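Local coordinates for protein muramoyltetrapeptide carboxypeptidase (Oxalobacter formigenes OXCC13, PDB 6UUK) that probably acts as a muramoyltetrapeptide carboxypeptidase, a serine-type peptidase expected to trim the terminal D-amino acid from tetrapeptides of the bacterial cell wall, at residues K140-G145 against H164-F169; G240-V245 against G327-M332. One frame throughout, in Å; residues are numbered along the deposited sequence.

Interaction 1. Residues K140-G145 against H164-F169; sequences KLAKSG and HGAVSF
Just beyond A142, which packs on A166 and H164, S144 OG donates to K140 O at 2.6 Å. The segment leads into a beta-alpha-beta crossover in the parallel sheet of the N-terminal domain. After helix 138-142 the chain runs along strand 147-150, returns through helix 155-163 and enters the neighbouring strand 168-170; the contact packs the chain just before this unit on the turn between its helix and its second strand. The hydroxyl reaches back one turn because OG lies beside the backbone N of its own residue (chi1 -58°). It meets the K140 carbonyl well off to one side, with a C=O...OG angle of 130°, and 31° out of the carbonyl plane. The backbone adds a weak bond from S144 N to L141 O, and the chain then turns out of helical geometry at G145, whose phi is positive.

No hydrogen bond crosses the contact. A142 supplies about half of the buried surface, its methyl facing the turn that follows helix 155-163. That turn is a Schellman motif with G165 at positive phi, and it sets A166 down beside A142. H164 comes in roughly at right angles to A166, bringing its backbone O to 4.3 Å and its CB to 4.4 Å from A142 CB, while its imidazole is occupied by its own helix through ND1 to A160 O. L161 of helix 155-163 touches both A166 and L141. The closest approach is methyl to methyl, A142 CB to A166 CB at 3.8 Å, with A166 CB also 3.9 Å from A142 CA.

Interaction 2. Residues G240-V245 against G327-M332; sequences GGILFV and GRAHLM
I242 reaches across to A329 and L331 chiefly with its delta methyl. CD1 sits 3.8 Å from L331 CB and 3.9 Å from A329 CB, astride two side chains that alternate onto the same face of their strand and whose CB atoms are 6.0 Å apart. The reach comes from the torsions: CG1 lies beside the backbone N of I242 (chi1 -54°), and the stretched second torsion carries CD1 as far out as the side chain allows. I242 CG2, anti to the N, lies more loosely beside L331, 4.3 Å from L331 CD2. Between its two contact points I242 CD1 looks onto the backbone of strand 328-333, its next neighbour there being H330 N at 4.5 Å.

In the mixed sheet of the C-terminal domain these two strands are not direct partners. Strand 213-222 runs between them, and I242 is held to it by backbone bonds with T217 and W219. Even so, the short segments are turned 82° from each other, consistent with a strongly twisted sheet, which lets the I242 side chain reach past strand 213-222 to the strand beyond without any polar bond.

L331 meets the isoleucine with the base of its side chain, since its CG is anti to the backbone N (chi1 -178°) and its branch continues on to A273 and V275; V275 also touches I242. L340, from strand 337-343, packs on both A329 and L331. H330 between them points the other way: its ND1 bonds to V214 O, and one ring face carries the CG of selenomethionine M332, 3.4 Å above the plane near the rim.

In the fold
Followed from the N terminus, the contacts come in series, neither nesting nor crossing. Interaction 1 closes an 18-residue loop, strand 147-150 plus helix 155-163, within the six-stranded sheet of the N-terminal domain; the predicted nucleophile S152 belongs to this loop. Interaction 2 then closes a far longer loop of 81 residues and joins two strands of the second, seven-stranded sheet. That span holds the two predicted charge-relay residues, E246, directly after V245, and H316, although both contacts lie away from the site itself. Their centres are 19 Å apart and their nearest atoms about 4 Å, so the two domains approach here without these segments touching.

Interaction 1. Residues K140-G145 against H164-F169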
loop_
_atom_site.group_PDB
_atom_site.type_symbol
_atom_site.label_atom_id
_atom_site.label_comp_id
_atom_site.label_asym_id
_atom_site.label_seq_id
_atom_site.Cartn_x
_atom_site.Cartn_y
_atom_site.Cartn_z
ATOM N N LYS B 140 -19.424 -18.694 -7.639
ATOM C CA LYS B 140 -20.534 -19.207 -6.846
ATOM C C LYS B 140 -21.191 -18.100 -6.031
ATOM O O LYS B 140 -22.412 -18.118 -5.832
ATOM C CB LYS B 140 -20.037 -20.323 -5.925
ATOM C CG LYS B 140 -21.095 -20.927 -5.015
ATOM C CD LYS B 140 -21.810 -22.089 -5.684
ATOM C CE LYS B 140 -22.692 -22.832 -4.694
ATOM N NZ LYS B 140 -23.297 -24.055 -5.291
ATOM N N LEU B 141 -20.404 -17.129 -5.561
ATOM C CA LEU B 141 -20.957 -16.043 -4.759
ATOM C C LEU B 141 -21.773 -15.081 -5.611
ATOM O O LEU B 141 -22.804 -14.566 -5.161
ATOM C CB LEU B 141 -19.831 -15.299 -4.043
ATOM C CG LEU B 141 -19.125 -16.063 -2.926
ATOM C CD1 LEU B 141 -17.885 -15.312 -2.472
ATOM C CD2 LEU B 141 -20.079 -16.280 -1.764
ATOM N N ALA B 142 -21.327 -14.820 -6.843
ATOM C CA ALA B 142 -22.070 -13.925 -7.721
ATOM C C ALA B 142 -23.434 -14.499 -8.081
ATOM O O ALA B 142 -24.387 -13.743 -8.301
ATOM C CB ALA B 142 -21.262 -13.637 -8.987
ATOM N N LYS B 143 -23.548 -15.825 -8.144
ATOM C CA LYS B 143 -24.818 -16.482 -8.410
ATOM C C LYS B 143 -25.636 -16.730 -7.151
ATOM O O LYS B 143 -26.798 -17.137 -7.256
ATOM C CB LYS B 143 -24.584 -17.817 -9.127
ATOM C CG LYS B 143 -23.868 -17.697 -10.461
ATOM C CD LYS B 143 -23.691 -19.062 -11.104
ATOM C CE LYS B 143 -22.981 -18.960 -12.444
ATOM N NZ LYS B 143 -22.820 -20.294 -13.084
ATOM N N SER B 144 -25.062 -16.497 -5.968
ATOM C CA SER B 144 -25.786 -16.763 -4.729
ATOM C C SER B 144 -26.937 -15.788 -4.527
ATOM O O SER B 144 -27.920 -16.123 -3.854
ATOM C CB SER B 144 -24.828 -16.703 -3.538
ATOM O OG SER B 144 -23.768 -17.631 -3.688
ATOM N N GLY B 145 -26.841 -14.588 -5.093
ATOM C CA GLY B 145 -27.875 -13.590 -4.927
ATOM C C GLY B 145 -27.884 -12.890 -3.589
ATOM O O GLY B 145 -28.871 -12.218 -3.266
ATOM N N HIS B 164 -16.275 -10.420 -10.911
ATOM C CA HIS B 164 -17.137 -11.445 -11.479
ATOM C C HIS B 164 -18.525 -10.922 -11.826
ATOM O O HIS B 164 -19.357 -11.691 -12.318
ATOM C CB HIS B 164 -17.255 -12.632 -10.516
ATOM C CG HIS B 164 -15.965 -13.361 -10.294
ATOM N ND1 HIS B 164 -14.861 -12.766 -9.721
ATOM C CD2 HIS B 164 -15.604 -14.636 -10.570
ATOM C CE1 HIS B 164 -13.875 -13.644 -9.653
ATOM N NE2 HIS B 164 -14.300 -14.787 -10.162
ATOM N N GLY B 165 -18.796 -9.643 -11.581
ATOM C CA GLY B 165 -20.065 -9.053 -11.961
ATOM C C GLY B 165 -21.131 -9.133 -10.889
ATOM O O GLY B 165 -22.308 -9.352 -11.193
ATOM N N ALA B 166 -20.737 -8.951 -9.631
ATOM C CA ALA B 166 -21.653 -8.993 -8.499
ATOM C C ALA B 166 -21.669 -7.634 -7.815
ATOM O O ALA B 166 -20.609 -7.070 -7.522
ATOM C CB ALA B 166 -21.252 -10.087 -7.506
ATOM N N VAL B 167 -22.866 -7.116 -7.563
ATOM C CA VAL B 167 -23.033 -5.814 -6.927
ATOM C C VAL B 167 -23.008 -6.004 -5.416
ATOM O O VAL B 167 -23.821 -6.751 -4.861
ATOM C CB VAL B 167 -24.336 -5.136 -7.374
ATOM C CG1 VAL B 167 -24.580 -3.875 -6.561
ATOM C CG2 VAL B 167 -24.285 -4.818 -8.859
ATOM N N SER B 168 -22.075 -5.331 -4.754
ATOM C CA SER B 168 -21.967 -5.322 -3.304
ATOM C C SER B 168 -22.281 -3.924 -2.783
ATOM O O SER B 168 -22.501 -2.984 -3.550
ATOM C CB SER B 168 -20.575 -5.784 -2.867
ATOM O OG SER B 168 -19.565 -5.029 -3.511
ATOM N N PHE B 169 -22.296 -3.789 -1.460
ATOM C CA PHE B 169 -22.647 -2.533 -0.810
ATOM C C PHE B 169 -21.543 -2.142 0.158
ATOM O O PHE B 169 -21.234 -2.894 1.088
ATOM C CB PHE B 169 -23.987 -2.645 -0.078
ATOM C CG PHE B 169 -25.152 -2.912 -0.986
ATOM C CD1 PHE B 169 -25.874 -1.865 -1.533
ATOM C CD2 PHE B 169 -25.522 -4.210 -1.295
ATOM C CE1 PHE B 169 -26.947 -2.109 -2.369
ATOM C CE2 PHE B 169 -26.591 -4.458 -2.132
ATOM C CZ PHE B 169 -27.305 -3.407 -2.669
#

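Interaction 2. Residues G240-V245 against G327-M332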
loop_
_atom_site.group_PDB
_atom_site.type_symbol
_atom_site.label_atom_id
_atom_site.label_comp_id
_atom_site.label_asym_id
_atom_site.label_seq_id
_atom_site.Cartn_x
_atom_site.Cartn_y
_atom_site.Cartn_z
ATOM N N GLY B 240 -14.821 3.894 -17.438
ATOM C CA GLY B 240 -15.739 5.019 -17.407
ATOM C C GLY B 240 -16.685 5.027 -16.224
ATOM O O GLY B 240 -17.856 5.396 -16.375
ATOM N N GLY B 241 -16.206 4.625 -15.046
ATOM C CA GLY B 241 -17.017 4.606 -13.852
ATOM C C GLY B 241 -16.707 5.770 -12.920
ATOM O O GLY B 241 -15.868 6.627 -13.189
ATOM N N ILE B 242 -17.418 5.783 -11.798
ATOM C CA ILE B 242 -17.248 6.792 -10.759
ATOM C C ILE B 242 -16.608 6.104 -9.562
ATOM O O ILE B 242 -17.245 5.281 -8.891
ATOM C CB ILE B 242 -18.580 7.455 -10.382
ATOM C CG1 ILE B 242 -19.267 8.009 -11.632
ATOM C CG2 ILE B 242 -18.355 8.564 -9.367
ATOM C CD1 ILE B 242 -20.583 8.701 -11.352
ATOM N N LEU B 243 -15.349 6.435 -9.293
ATOM C CA LEU B 243 -14.564 5.779 -8.256
ATOM C C LEU B 243 -14.569 6.621 -6.986
ATOM O O LEU B 243 -14.356 7.837 -7.041
ATOM C CB LEU B 243 -13.128 5.552 -8.734
ATOM C CG LEU B 243 -12.167 4.846 -7.774
ATOM C CD1 LEU B 243 -12.598 3.411 -7.537
ATOM C CD2 LEU B 243 -10.746 4.898 -8.308
ATOM N N PHE B 244 -14.811 5.973 -5.848
ATOM C CA PHE B 244 -14.785 6.625 -4.548
ATOM C C PHE B 244 -13.807 5.907 -3.629
ATOM O O PHE B 244 -13.661 4.682 -3.685
ATOM C CB PHE B 244 -16.184 6.665 -3.907
ATOM C CG PHE B 244 -16.717 5.315 -3.513
ATOM C CD1 PHE B 244 -17.388 4.525 -4.432
ATOM C CD2 PHE B 244 -16.563 4.843 -2.219
ATOM C CE1 PHE B 244 -17.884 3.285 -4.070
ATOM C CE2 PHE B 244 -17.056 3.605 -1.852
ATOM C CZ PHE B 244 -17.718 2.825 -2.779
ATOM N N VAL B 245 -13.129 6.684 -2.779
ATOM C CA VAL B 245 -12.116 6.160 -1.872
ATOM C C VAL B 245 -12.269 6.811 -0.504
ATOM O O VAL B 245 -12.861 7.883 -0.359
ATOM C CB VAL B 245 -10.681 6.381 -2.402
ATOM C CG1 VAL B 245 -10.433 5.551 -3.650
ATOM C CG2 VAL B 245 -10.440 7.857 -2.681
ATOM N N GLY B 327 -23.208 -0.440 -8.828
ATOM C CA GLY B 327 -24.432 0.161 -9.305
ATOM C C GLY B 327 -24.179 1.224 -10.357
ATOM O O GLY B 327 -23.057 1.449 -10.813
ATOM N N ARG B 328 -25.261 1.889 -10.743
ATOM C CA ARG B 328 -25.237 2.925 -11.773
ATOM C C ARG B 328 -25.420 4.270 -11.079
ATOM O O ARG B 328 -26.528 4.620 -10.662
ATOM C CB ARG B 328 -26.323 2.665 -12.811
ATOM C CG ARG B 328 -26.357 3.650 -13.966
ATOM C CD ARG B 328 -27.341 3.172 -15.018
ATOM N NE ARG B 328 -28.632 2.832 -14.426
ATOM C CZ ARG B 328 -29.518 2.012 -14.981
ATOM N NH1 ARG B 328 -29.254 1.435 -16.146
ATOM N NH2 ARG B 328 -30.668 1.761 -14.369
ATOM N N ALA B 329 -24.331 5.021 -10.956
ATOM C CA ALA B 329 -24.319 6.276 -10.221
ATOM C C ALA B 329 -24.474 7.464 -11.163
ATOM O O ALA B 329 -24.123 7.396 -12.345
ATOM C CB ALA B 329 -23.028 6.424 -9.414
ATOM N N HIS B 330 -25.000 8.560 -10.619
ATOM C CA HIS B 330 -25.184 9.812 -11.351
ATOM C C HIS B 330 -24.634 10.933 -10.475
ATOM O O HIS B 330 -25.294 11.366 -9.525
ATOM C CB HIS B 330 -26.654 10.040 -11.694
ATOM C CG HIS B 330 -26.896 11.250 -12.542
ATOM N ND1 HIS B 330 -25.877 11.956 -13.144
ATOM C CD2 HIS B 330 -28.045 11.877 -12.890
ATOM C CE1 HIS B 330 -26.387 12.966 -13.825
ATOM N NE2 HIS B 330 -27.700 12.941 -13.688
ATOM N N LEU B 331 -23.429 11.399 -10.791
ATOM C CA LEU B 331 -22.758 12.414 -9.990
ATOM C C LEU B 331 -23.047 13.800 -10.551
ATOM O O LEU B 331 -22.863 14.046 -11.747
ATOM C CB LEU B 331 -21.251 12.163 -9.951
ATOM C CG LEU B 331 -20.429 13.134 -9.104
ATOM C CD1 LEU B 331 -20.913 13.134 -7.661
ATOM C CD2 LEU B 331 -18.952 12.782 -9.177
HETATM N N MSE B 332 -23.502 14.698 -9.683
HETATM C CA MSE B 332 -23.818 16.068 -10.075
HETATM C C MSE B 332 -23.300 17.065 -9.043
HETATM O O MSE B 332 -23.650 16.987 -7.867
HETATM C CB MSE B 332 -25.327 16.239 -10.253
HETATM C CG MSE B 332 -25.919 15.431 -11.394
HETATM SE SE MSE B 332 -27.863 15.334 -11.310
HETATM C CE MSE B 332 -28.037 14.311 -9.658
#